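Local structure of trehalose-6-phosphate phosphatase (Candida albicans, 5DXI) at residues S46-L49 with N50-D54; P287-V290 with L291-L294. The protein is a trehalose-phosphatase of the HAD superfamily, whose phosphatase domain holds a magnesium ion and a beryllium trifluoride ion here. All coordinates share one frame; numbering follows the deposited sequence.

Interaction 1: S46-L49 with N50-D54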
loop_
_atom_site.group_PDB
_atom_site.type_symbol
_atom_site.label_atom_id
_atom_site.label_comp_id
_atom_site.label_asym_id
_atom_site.label_seq_id
_atom_site.Cartn_x
_atom_site.Cartn_y
_atom_site.Cartn_z
ATOM N N SER A 46 -7.303 15.136 -3.137
ATOM C CA SER A 46 -8.490 15.885 -3.520
ATOM C C SER A 46 -9.251 16.275 -2.278
ATOM O O SER A 46 -9.091 15.648 -1.226
ATOM C CB SER A 46 -9.390 15.047 -4.459
ATOM O OG SER A 46 -9.977 13.941 -3.773
ATOM N N ASP A 47 -10.112 17.284 -2.399
ATOM C CA ASP A 47 -10.992 17.670 -1.290
ATOM C C ASP A 47 -11.928 16.502 -0.909
ATOM O O ASP A 47 -12.217 16.278 0.273
ATOM C CB ASP A 47 -11.799 18.930 -1.644
ATOM C CG ASP A 47 -12.778 19.320 -0.554
ATOM O OD1 ASP A 47 -12.357 19.470 0.613
ATOM O OD2 ASP A 47 -13.976 19.464 -0.860
ATOM N N LYS A 48 -12.416 15.779 -1.908
ATOM C CA LYS A 48 -13.285 14.625 -1.633
ATOM C C LYS A 48 -12.583 13.606 -0.726
ATOM O O LYS A 48 -13.155 13.129 0.264
ATOM C CB LYS A 48 -13.728 13.949 -2.923
ATOM C CG LYS A 48 -14.688 12.784 -2.680
ATOM C CD LYS A 48 -15.219 12.219 -3.977
ATOM C CE LYS A 48 -16.423 11.311 -3.738
ATOM N NZ LYS A 48 -16.894 10.694 -5.016
ATOM N N LEU A 49 -11.331 13.295 -1.048
ATOM C CA LEU A 49 -10.535 12.404 -0.199
ATOM C C LEU A 49 -10.405 12.978 1.212
ATOM O O LEU A 49 -10.586 12.268 2.216
ATOM C CB LEU A 49 -9.155 12.167 -0.814
ATOM C CG LEU A 49 -8.119 11.449 0.068
ATOM C CD1 LEU A 49 -8.598 10.053 0.487
ATOM C CD2 LEU A 49 -6.782 11.353 -0.657
ATOM N N ASN A 50 -10.085 14.269 1.297
ATOM C CA ASN A 50 -9.936 14.896 2.601
ATOM C C ASN A 50 -11.215 14.829 3.401
ATOM O O ASN A 50 -11.175 14.598 4.601
ATOM C CB ASN A 50 -9.470 16.344 2.458
ATOM C CG ASN A 50 -8.023 16.429 2.038
ATOM O OD1 ASN A 50 -7.255 15.490 2.272
ATOM N ND2 ASN A 50 -7.639 17.539 1.407
ATOM N N ARG A 51 -12.355 15.000 2.742
ATOM C CA ARG A 51 -13.628 14.958 3.468
ATOM C C ARG A 51 -13.916 13.539 3.950
ATOM O O ARG A 51 -14.355 13.314 5.089
ATOM C CB ARG A 51 -14.773 15.467 2.585
ATOM C CG ARG A 51 -16.106 15.646 3.320
ATOM C CD ARG A 51 -17.100 16.465 2.478
ATOM N NE ARG A 51 -16.728 16.515 1.056
ATOM C CZ ARG A 51 -17.397 15.899 0.081
ATOM N NH1 ARG A 51 -18.483 15.188 0.364
ATOM N NH2 ARG A 51 -16.981 15.997 -1.179
ATOM N N ILE A 52 -13.638 12.579 3.079
ATOM C CA ILE A 52 -13.793 11.180 3.438
ATOM C C ILE A 52 -12.951 10.839 4.661
ATOM O O ILE A 52 -13.457 10.290 5.644
ATOM C CB ILE A 52 -13.395 10.274 2.255
ATOM C CG1 ILE A 52 -14.446 10.382 1.149
ATOM C CG2 ILE A 52 -13.233 8.825 2.718
ATOM C CD1 ILE A 52 -14.031 9.749 -0.185
ATOM N N LEU A 53 -11.682 11.231 4.631
ATOM C CA LEU A 53 -10.775 10.909 5.722
ATOM C C LEU A 53 -11.212 11.580 7.016
ATOM O O LEU A 53 -11.152 10.968 8.084
ATOM C CB LEU A 53 -9.336 11.295 5.362
ATOM C CG LEU A 53 -8.698 10.528 4.196
ATOM C CD1 LEU A 53 -7.293 11.050 3.898
ATOM C CD2 LEU A 53 -8.674 9.002 4.453
ATOM N N ASP A 54 -11.642 12.837 6.932
ATOM C CA ASP A 54 -12.118 13.536 8.129
ATOM C C ASP A 54 -13.317 12.824 8.752
ATOM O O ASP A 54 -13.316 12.509 9.942
ATOM C CB ASP A 54 -12.476 14.992 7.812
ATOM C CG ASP A 54 -12.794 15.801 9.062
ATOM O OD1 ASP A 54 -12.161 15.547 10.115
ATOM O OD2 ASP A 54 -13.671 16.689 8.991
HETATM O O HOH W 1 -10.062 19.569 2.129
#
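N50, R51, I52 and L53 each donate a backbone N-H to the carbonyl four residues earlier, S46 to L49, and so build the first turns of helix 47-58. R51 N–D47 O and L53 N–L49 O are both 2.8 Å. S46 is the N-cap: its OG accepts from L49 N at 3.1 Å in a nearly straight bond (165°), a place that suits a short hydroxyl side chain.

The apolar contacts are L49 with L53 and the aliphatic part of K48 with I52. L49 CD1 lies against L53 CG at 3.7 Å, with both side chains also on M79 of helix 72-79. The first torsion of K48 (chi1 -177°) sets its CG beside the carbonyl carbon, facing the next turn, where it meets I52 CD1 at 4.0 Å.

A water donates to D47 OD1 (2.8 Å) and accepts from N50 ND2 (3.2 Å), while N50 OD1 accepts from K82. D47 OD2 lies near the plane of the R51 guanidinium, at its edge, but 4.5 Å from NE, beyond a salt bridge.

The helix start therefore rests on cap and backbone bonds; the D47–R51 attraction is probably a modest, solvent-tempered addition.

Interaction 2: P287-V290 with L291-L294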
loop_
_atom_site.group_PDB
_atom_site.type_symbol
_atom_site.label_atom_id
_atom_site.label_comp_id
_atom_site.label_asym_id
_atom_site.label_seq_id
_atom_site.Cartn_x
_atom_site.Cartn_y
_atom_site.Cartn_z
ATOM N N PRO A 287 -9.123 5.111 -8.823
ATOM C CA PRO A 287 -9.329 5.897 -7.600
ATOM C C PRO A 287 -10.729 6.525 -7.508
ATOM O O PRO A 287 -11.294 6.605 -6.409
ATOM C CB PRO A 287 -8.246 6.982 -7.703
ATOM C CG PRO A 287 -7.117 6.279 -8.417
ATOM C CD PRO A 287 -7.816 5.405 -9.448
ATOM N N ARG A 288 -11.291 6.937 -8.642
ATOM C CA ARG A 288 -12.652 7.476 -8.641
ATOM C C ARG A 288 -13.646 6.550 -7.924
ATOM O O ARG A 288 -14.403 6.977 -7.038
ATOM C CB ARG A 288 -13.141 7.728 -10.065
ATOM C CG ARG A 288 -14.552 8.297 -10.103
ATOM C CD ARG A 288 -15.043 8.506 -11.529
ATOM N NE ARG A 288 -14.334 9.592 -12.195
ATOM C CZ ARG A 288 -14.498 9.913 -13.473
ATOM N NH1 ARG A 288 -15.340 9.216 -14.231
ATOM N NH2 ARG A 288 -13.810 10.919 -13.995
ATOM N N GLN A 289 -13.637 5.274 -8.298
ATOM C CA GLN A 289 -14.549 4.326 -7.671
ATOM C C GLN A 289 -14.151 4.062 -6.228
ATOM O O GLN A 289 -15.012 3.822 -5.380
ATOM C CB GLN A 289 -14.612 3.022 -8.470
ATOM C CG GLN A 289 -15.330 3.171 -9.809
ATOM C CD GLN A 289 -14.421 3.682 -10.914
ATOM O OE1 GLN A 289 -13.244 3.324 -10.986
ATOM N NE2 GLN A 289 -14.959 4.535 -11.779
ATOM N N VAL A 290 -12.856 4.156 -5.933
ATOM C CA VAL A 290 -12.403 4.031 -4.545
ATOM C C VAL A 290 -13.064 5.110 -3.684
ATOM O O VAL A 290 -13.598 4.830 -2.609
ATOM C CB VAL A 290 -10.863 4.138 -4.417
ATOM C CG1 VAL A 290 -10.449 4.116 -2.945
ATOM C CG2 VAL A 290 -10.158 3.000 -5.182
ATOM N N LEU A 291 -13.030 6.352 -4.153
ATOM C CA LEU A 291 -13.601 7.436 -3.355
ATOM C C LEU A 291 -15.129 7.325 -3.260
ATOM O O LEU A 291 -15.715 7.643 -2.218
ATOM C CB LEU A 291 -13.198 8.804 -3.924
ATOM C CG LEU A 291 -11.684 9.011 -4.038
ATOM C CD1 LEU A 291 -11.331 10.481 -4.364
ATOM C CD2 LEU A 291 -10.967 8.528 -2.793
ATOM N N GLU A 292 -15.768 6.853 -4.331
ATOM C CA GLU A 292 -17.210 6.596 -4.291
ATOM C C GLU A 292 -17.520 5.627 -3.167
ATOM O O GLU A 292 -18.398 5.877 -2.337
ATOM C CB GLU A 292 -17.718 6.018 -5.618
ATOM C CG GLU A 292 -17.612 6.955 -6.813
ATOM C CD GLU A 292 -17.977 6.273 -8.122
ATOM O OE1 GLU A 292 -18.276 5.050 -8.117
ATOM O OE2 GLU A 292 -17.940 6.954 -9.172
ATOM N N THR A 293 -16.754 4.536 -3.121
ATOM C CA THR A 293 -16.951 3.495 -2.123
ATOM C C THR A 293 -16.658 4.006 -0.720
ATOM O O THR A 293 -17.418 3.742 0.218
ATOM C CB THR A 293 -16.066 2.248 -2.413
ATOM O OG1 THR A 293 -16.343 1.748 -3.724
ATOM C CG2 THR A 293 -16.336 1.156 -1.403
ATOM N N LEU A 294 -15.547 4.722 -0.557
ATOM C CA LEU A 294 -15.229 5.258 0.766
ATOM C C LEU A 294 -16.264 6.327 1.155
ATOM O O LEU A 294 -16.694 6.410 2.322
ATOM C CB LEU A 294 -13.795 5.817 0.800
ATOM C CG LEU A 294 -12.696 4.772 0.536
ATOM C CD1 LEU A 294 -11.309 5.392 0.603
ATOM C CD2 LEU A 294 -12.803 3.602 1.518
#
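P287 O accepts from L291 N at 2.9 Å, closing the first turn of helix 287-298. Proline suits this opening position, since the N-H groups of a helix's first turn have no partner carbonyl within the helix, and proline therefore costs no helical bond; L291 CG also rests 3.4 Å from P287 O.

R288 follows, its carbonyl bonded to E292 N. Its side chain is extended as far as CD, and the contact with E292 is made by methylenes: R288 CG is 3.8 Å from E292 OE2. The chain then bends at chi3 (-70°) and carries the guanidinium away from the carboxylate. R288 NE stays 5.4 Å from E292 OE2, so the charges may attract but are not paired. E292 OE1 has instead a salt bridge with R10.

Q289 lies beside E292, pointing the same way, with its amide plane perpendicular to the carboxylate. The bend at chi2 (84°) folds its amide back toward the helix start, where OE1 takes a weak hydrogen bond from E286 N. Q289 O is gripped twice, by T293 N at 2.9 Å and T293 OG1 at 3.0 Å, from opposite faces of the carbonyl plane. Threonine suits this buried place, for the helix itself satisfies its hydroxyl.

V290 turns inward, and its CG1 lies alongside L294 CD1 at 3.9 Å; both side chains also meet L33, and V290 touches L284. These branched apolar residues give the helix its buried face, while arginine occupies an exposed one.

Such a mix of faces is that of an amphipathic helix, here packed against edge strand 282-284 and flanked by helices 10-19 and 47-58, in the mixed alpha/beta, Rossmann-like core of the HAD fold.

From the N terminus the chain passes strand 23-27, then interaction 1 on helix 47-58, which crosses over to the neighbouring strand 62-67 as a beta-alpha-beta unit. Only much later, after edge strand 282-284, does interaction 2 appear on helix 287-298. The two follow in series, neither nesting nor crossing, and each closes just helical turns, with no long loop. In space, however, their helices pack together, with the centres of the two contacts 11 Å apart. I52 reaches L291 O through CD1 (3.4 Å) and L294 CB through CG2 (3.6 Å), while L291 also meets S46 and K48. The C-terminal helix is thereby joined to the crossover helix between strands 23-27 and 62-67.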